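Local coordinates for glucan-binding protein C, GbpC (Streptococcus mutans UA159, PDB 5UQZ), which probably helps the bacterium adhere in both sucrose-independent and sucrose-dependent ways, as a glucan-binding, calcium-containing surface protein of the cell wall, at residues I67-A72 / I139-Y144; E34-K39 / G342-P347. All blocks are in the same frame, centred on the assembly; numbering follows the deposited sequence.

The two contacts sit in different parts of the chain, with centres 36 Å apart and nearest atoms about 20 Å apart. Contact 1 belongs to the globular beta-rich domain, where the loop after strand 64-65 meets the loop leading into strand 143-144. Contact 2 lies out on the long helix 3-51, where the tail beyond strand 325-329 returns to it. In chain order the helix comes first, then both segments of contact 1, then the tail, so contact 2 joins the two flanks of the domain that holds contact 1. Neither contact lies at the calcium site; one packs the domain itself, the other its stalk-like extension.

Contact 1 of 2, residues I67-A72 / I139-Y144; sequences INEPEA and IVNSKY
Ala72 and Ile139 bring the two backbones nearest, their CA atoms 5.7 Å apart, beside a type I turn that runs from Glu69 to Ala72; at the other end Ile67 and Ser142 stand 7.3 Å apart between CA atoms. The methyl CB of Ala72 packs on Ile139 CD1, but the contact is centred on the carboxylate of Glu69. This group receives the N-H groups of two successive residues: Val140 N is 2.8 Å from Glu69 OE1, and Asn141 N donates to the syn lone pair of Glu69 OE2. The anti lone pair of that same OE2 takes the hydroxyl of Ser142, with OG at 2.6 Å. A bend at chi2 (-63°) folds the glutamate chain so that its end reaches the loop, and the three bonds fix the rotation of a buried group, probably favouring its charged form. Ile139 CG2 adds an apolar flank, 3.4 Å from Glu69 OE2.

Residues 67-72 lead from strand 64-65 of a small antiparallel sheet to strand 73-77 of the large one, and 139-144 come back from strand 132-137 into strand 143-144; the contact ties these two crossings together. Outside the pair, Asp175 accepts from Glu69 N and His174 hydrogen-bonds to Ala72 O.

A straight bond (173°) runs from Asn141 ND2 to Asn68 O at 2.9 Å, the donor lying above the carbonyl plane of Asn68. The planes of the two asparagine amides are nearly parallel, 11° apart. Glu71 sets its carboxylate across the isopropyl group of Val140, OE1 being 3.7 Å from CG1. At the other end, a water accepts from Ile67 N and donates to Ser142 OG, 2.9 Å away.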
loop_
_atom_site.group_PDB
_atom_site.type_symbol
_atom_site.label_atom_id
_atom_site.label_comp_id
_atom_site.label_asym_id
_atom_site.label_seq_id
_atom_site.Cartn_x
_atom_site.Cartn_y
_atom_site.Cartn_z
ATOM N N ILE A 67 9.494 11.328 -1.087
ATOM C CA ILE A 67 8.932 10.326 -1.981
ATOM C C ILE A 67 9.913 9.328 -2.508
ATOM O O ILE A 67 9.526 8.204 -2.851
ATOM C CB ILE A 67 8.133 10.941 -3.114
ATOM C CG1 ILE A 67 7.505 9.873 -4.000
ATOM C CG2 ILE A 67 8.924 11.796 -3.851
ATOM C CD1 ILE A 67 6.795 8.730 -3.116
ATOM N N ASN A 68 11.159 9.699 -2.632
ATOM C CA ASN A 68 12.122 8.809 -3.296
ATOM C C ASN A 68 13.480 9.046 -2.660
ATOM O O ASN A 68 14.005 10.130 -2.841
ATOM C CB ASN A 68 12.111 9.245 -4.807
ATOM C CG ASN A 68 13.218 8.661 -5.670
ATOM O OD1 ASN A 68 13.401 7.447 -5.724
ATOM N ND2 ASN A 68 13.898 9.540 -6.450
ATOM N N GLU A 69 14.045 8.066 -1.941
ATOM C CA GLU A 69 15.359 8.239 -1.318
ATOM C C GLU A 69 16.170 6.982 -1.558
ATOM O O GLU A 69 16.462 6.197 -0.645
ATOM C CB GLU A 69 15.229 8.571 0.172
ATOM C CG GLU A 69 14.691 10.000 0.394
ATOM C CD GLU A 69 15.628 11.089 -0.154
ATOM O OE1 GLU A 69 16.808 10.817 -0.485
ATOM O OE2 GLU A 69 15.178 12.266 -0.250
ATOM N N PRO A 70 16.583 6.764 -2.812
ATOM C CA PRO A 70 17.193 5.482 -3.174
ATOM C C PRO A 70 18.641 5.357 -2.734
ATOM O O PRO A 70 19.220 4.278 -2.866
ATOM C CB PRO A 70 17.083 5.459 -4.722
ATOM C CG PRO A 70 17.140 6.900 -5.085
ATOM C CD PRO A 70 16.412 7.651 -3.972
ATOM N N GLU A 71 19.243 6.415 -2.198
ATOM C CA GLU A 71 20.621 6.389 -1.714
ATOM C C GLU A 71 20.698 6.270 -0.205
ATOM O O GLU A 71 21.802 6.283 0.328
ATOM C CB GLU A 71 21.384 7.673 -2.141
ATOM C CG GLU A 71 21.305 7.935 -3.616
ATOM C CD GLU A 71 21.981 9.223 -4.042
ATOM O OE1 GLU A 71 22.972 9.664 -3.423
ATOM O OE2 GLU A 71 21.545 9.805 -5.059
ATOM N N ALA A 72 19.567 6.217 0.481
ATOM C CA ALA A 72 19.600 6.316 1.941
ATOM C C ALA A 72 20.272 5.084 2.544
ATOM O O ALA A 72 20.215 3.978 1.988
ATOM C CB ALA A 72 18.193 6.473 2.480
ATOM N N ILE A 139 20.125 11.561 2.574
ATOM C CA ILE A 139 18.795 11.997 2.106
ATOM C C ILE A 139 19.062 13.121 1.123
ATOM O O ILE A 139 19.676 14.151 1.472
ATOM C CB ILE A 139 17.946 12.491 3.281
ATOM C CG1 ILE A 139 17.893 11.464 4.428
ATOM C CG2 ILE A 139 16.554 12.838 2.781
ATOM C CD1 ILE A 139 17.444 10.087 4.049
ATOM N N VAL A 140 18.636 12.896 -0.138
ATOM C CA VAL A 140 19.092 13.742 -1.232
ATOM C C VAL A 140 17.984 14.483 -1.942
ATOM O O VAL A 140 18.290 15.487 -2.615
ATOM C CB VAL A 140 19.937 12.947 -2.260
ATOM C CG1 VAL A 140 21.068 12.247 -1.580
ATOM C CG2 VAL A 140 19.112 12.001 -3.120
ATOM N N ASN A 141 16.716 14.059 -1.812
ATOM C CA ASN A 141 15.608 14.574 -2.634
ATOM C C ASN A 141 14.518 15.218 -1.814
ATOM O O ASN A 141 13.490 15.545 -2.419
ATOM C CB ASN A 141 14.954 13.427 -3.416
ATOM C CG ASN A 141 15.883 12.838 -4.437
ATOM O OD1 ASN A 141 16.616 13.562 -5.100
ATOM N ND2 ASN A 141 15.874 11.502 -4.554
ATOM N N SER A 142 14.629 15.295 -0.500
ATOM C CA SER A 142 13.477 15.563 0.342
ATOM C C SER A 142 13.588 16.906 1.063
ATOM O O SER A 142 14.690 17.370 1.390
ATOM C CB SER A 142 13.282 14.423 1.349
ATOM O OG SER A 142 12.973 13.222 0.656
ATOM N N LYS A 143 12.424 17.509 1.352
ATOM C CA LYS A 143 12.402 18.784 2.063
ATOM C C LYS A 143 11.058 18.916 2.754
ATOM O O LYS A 143 10.082 18.233 2.403
ATOM C CB LYS A 143 12.610 19.961 1.107
ATOM C CG LYS A 143 11.530 20.156 0.102
ATOM C CD LYS A 143 11.730 21.438 -0.708
ATOM C CE LYS A 143 10.556 21.605 -1.709
ATOM N NZ LYS A 143 10.461 23.008 -2.237
ATOM N N TYR A 144 11.003 19.833 3.712
ATOM C CA TYR A 144 9.727 20.205 4.345
ATOM C C TYR A 144 9.697 21.721 4.447
ATOM O O TYR A 144 10.566 22.302 5.099
ATOM C CB TYR A 144 9.608 19.582 5.743
ATOM C CG TYR A 144 8.391 20.103 6.449
ATOM C CD1 TYR A 144 7.119 19.596 6.151
ATOM C CD2 TYR A 144 8.503 21.119 7.377
ATOM C CE1 TYR A 144 5.968 20.116 6.767
ATOM C CE2 TYR A 144 7.357 21.630 8.034
ATOM C CZ TYR A 144 6.074 21.124 7.716
ATOM O OH TYR A 144 4.924 21.572 8.333
HETATM O O HOH W 1 11.741 12.744 -1.940
#

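Contact 2 of 2, residues E34-K39 / G342-P347; sequences EYEAQK and GAKPTP
Tyr35 projects from the helix toward the tail, and its phenol ring carries most of the contact, meeting Gly342, Lys344 and Pro345. With CG anti to the backbone N (chi1 174°), the ring is held out from the helix, where the 342-347 backbone crosses it. Lys344 CA lies over the centre of one face, 3.6 Å from the ring centroid and 13° off the normal, a CH-pi contact made by backbone rather than by the end of a side chain. Lys39 CB, one helical turn further on, covers the opposite face near its rim, so the ring is sandwiched between tail and helix.

The Lys344 side chain crosses the ring at about a right angle, with Lys344 CB 3.7 Å from Tyr35 CE2, and carries its CE to 3.4 Å from Glu36 OE2. Glu36, bent at chi2 (-61°), brings that oxygen to the ring edge in its plane. At the base of the ring Pro345 CD packs 3.6 Å from Tyr35 CG, meeting it obliquely; the same proline also touches Tyr28 and Asp31, so the tail runs back toward the start of helix 3-51. Residues 343 to 345 have backbone angles near those of a polyproline II chain, laid along the predicted coiled-coil helix.

Tyr35 OH donates to Gly342 O at 3.1 Å, near the ring plane. The same carbonyl accepts from a water that in turn accepts a hydrogen bond from Lys39 NZ, 2.6 Å away, while that ammonium also forms a salt bridge with Glu43. Because Lys344 NZ stays 4.4 Å from Glu36 OE2, beyond a salt bridge, attraction between these charges probably only supplements a surface grip that rests chiefly on the tyrosine's ring and hydroxyl.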
loop_
_atom_site.group_PDB
_atom_site.type_symbol
_atom_site.label_atom_id
_atom_site.label_comp_id
_atom_site.label_asym_id
_atom_site.label_seq_id
_atom_site.Cartn_x
_atom_site.Cartn_y
_atom_site.Cartn_z
ATOM N N GLU A 34 -16.580 1.590 -14.125
ATOM C CA GLU A 34 -15.343 2.052 -13.516
ATOM C C GLU A 34 -15.092 3.504 -13.869
ATOM O O GLU A 34 -14.690 4.295 -13.012
ATOM C CB GLU A 34 -14.163 1.198 -13.972
ATOM C CG GLU A 34 -14.172 -0.203 -13.431
ATOM C CD GLU A 34 -12.829 -0.894 -13.612
ATOM O OE1 GLU A 34 -11.855 -0.289 -14.122
ATOM O OE2 GLU A 34 -12.735 -2.056 -13.206
ATOM N N TYR A 35 -15.333 3.868 -15.130
ATOM C CA TYR A 35 -15.144 5.235 -15.584
ATOM C C TYR A 35 -16.030 6.189 -14.802
ATOM O O TYR A 35 -15.592 7.267 -14.377
ATOM C CB TYR A 35 -15.487 5.323 -17.078
ATOM C CG TYR A 35 -15.452 6.732 -17.565
ATOM C CD1 TYR A 35 -14.251 7.326 -17.947
ATOM C CD2 TYR A 35 -16.603 7.496 -17.585
ATOM C CE1 TYR A 35 -14.214 8.606 -18.384
ATOM C CE2 TYR A 35 -16.568 8.829 -18.003
ATOM C CZ TYR A 35 -15.362 9.362 -18.385
ATOM O OH TYR A 35 -15.287 10.659 -18.840
ATOM N N GLU A 36 -17.307 5.830 -14.621
ATOM C CA GLU A 36 -18.196 6.737 -13.920
ATOM C C GLU A 36 -17.740 6.943 -12.483
ATOM O O GLU A 36 -17.833 8.060 -11.943
ATOM C CB GLU A 36 -19.631 6.235 -13.989
ATOM C CG GLU A 36 -20.229 6.241 -15.406
ATOM C CD GLU A 36 -20.305 7.624 -16.042
ATOM O OE1 GLU A 36 -20.374 8.641 -15.322
ATOM O OE2 GLU A 36 -20.346 7.689 -17.295
ATOM N N ALA A 37 -17.247 5.873 -11.827
ATOM C CA ALA A 37 -16.748 6.055 -10.465
ATOM C C ALA A 37 -15.495 6.926 -10.435
ATOM O O ALA A 37 -15.379 7.846 -9.599
ATOM C CB ALA A 37 -16.444 4.688 -9.888
ATOM N N GLN A 38 -14.565 6.691 -11.359
ATOM C CA GLN A 38 -13.345 7.494 -11.378
ATOM C C GLN A 38 -13.651 8.940 -11.709
ATOM O O GLN A 38 -13.070 9.860 -11.112
ATOM C CB GLN A 38 -12.392 6.968 -12.438
ATOM C CG GLN A 38 -11.775 5.660 -12.098
ATOM C CD GLN A 38 -10.951 5.112 -13.223
ATOM O OE1 GLN A 38 -11.348 4.155 -13.910
ATOM N NE2 GLN A 38 -9.796 5.696 -13.407
ATOM N N LYS A 39 -14.555 9.147 -12.670
ATOM C CA LYS A 39 -14.888 10.510 -13.057
ATOM C C LYS A 39 -15.532 11.263 -11.896
ATOM O O LYS A 39 -15.201 12.420 -11.643
ATOM C CB LYS A 39 -15.829 10.461 -14.255
ATOM C CG LYS A 39 -16.184 11.840 -14.778
ATOM C CD LYS A 39 -15.004 12.518 -15.473
ATOM C CE LYS A 39 -15.436 13.741 -16.334
ATOM N NZ LYS A 39 -14.256 14.503 -16.803
ATOM N N GLY A 342 -9.856 10.354 -18.441
ATOM C CA GLY A 342 -9.919 10.523 -19.889
ATOM C C GLY A 342 -11.347 10.463 -20.421
ATOM O O GLY A 342 -12.311 10.843 -19.749
ATOM N N ALA A 343 -11.477 9.972 -21.646
ATOM C CA ALA A 343 -12.762 9.941 -22.342
ATOM C C ALA A 343 -13.567 8.722 -21.927
ATOM O O ALA A 343 -13.014 7.663 -21.629
ATOM C CB ALA A 343 -12.564 9.909 -23.860
ATOM N N LYS A 344 -14.889 8.890 -21.895
ATOM C CA LYS A 344 -15.763 7.778 -21.567
ATOM C C LYS A 344 -15.573 6.625 -22.553
ATOM O O LYS A 344 -15.403 6.847 -23.755
ATOM C CB LYS A 344 -17.215 8.248 -21.551
ATOM C CG LYS A 344 -18.210 7.215 -21.113
ATOM C CD LYS A 344 -19.602 7.590 -21.528
ATOM C CE LYS A 344 -20.631 7.020 -20.576
ATOM N NZ LYS A 344 -21.899 6.690 -21.271
ATOM N N PRO A 345 -15.557 5.394 -22.079
ATOM C CA PRO A 345 -15.503 4.243 -22.985
ATOM C C PRO A 345 -16.626 4.285 -24.010
ATOM O O PRO A 345 -17.728 4.778 -23.746
ATOM C CB PRO A 345 -15.677 3.044 -22.040
ATOM C CG PRO A 345 -15.225 3.515 -20.709
ATOM C CD PRO A 345 -15.595 4.988 -20.665
ATOM N N THR A 346 -16.324 3.771 -25.180
ATOM C CA THR A 346 -17.294 3.671 -26.270
ATOM C C THR A 346 -17.602 2.204 -26.551
ATOM O O THR A 346 -16.708 1.353 -26.437
ATOM C CB THR A 346 -16.762 4.337 -27.542
ATOM O OG1 THR A 346 -15.475 3.790 -27.857
ATOM C CG2 THR A 346 -16.632 5.850 -27.338
ATOM N N PRO A 347 -18.853 1.880 -26.900
ATOM C CA PRO A 347 -19.214 0.481 -27.066
ATOM C C PRO A 347 -18.583 -0.085 -28.323
ATOM O O PRO A 347 -18.315 0.656 -29.285
ATOM C CB PRO A 347 -20.747 0.523 -27.195
ATOM C CG PRO A 347 -21.051 1.877 -27.652
ATOM C CD PRO A 347 -20.023 2.768 -27.013
HETATM O O HOH W 2 -12.254 13.138 -17.699
#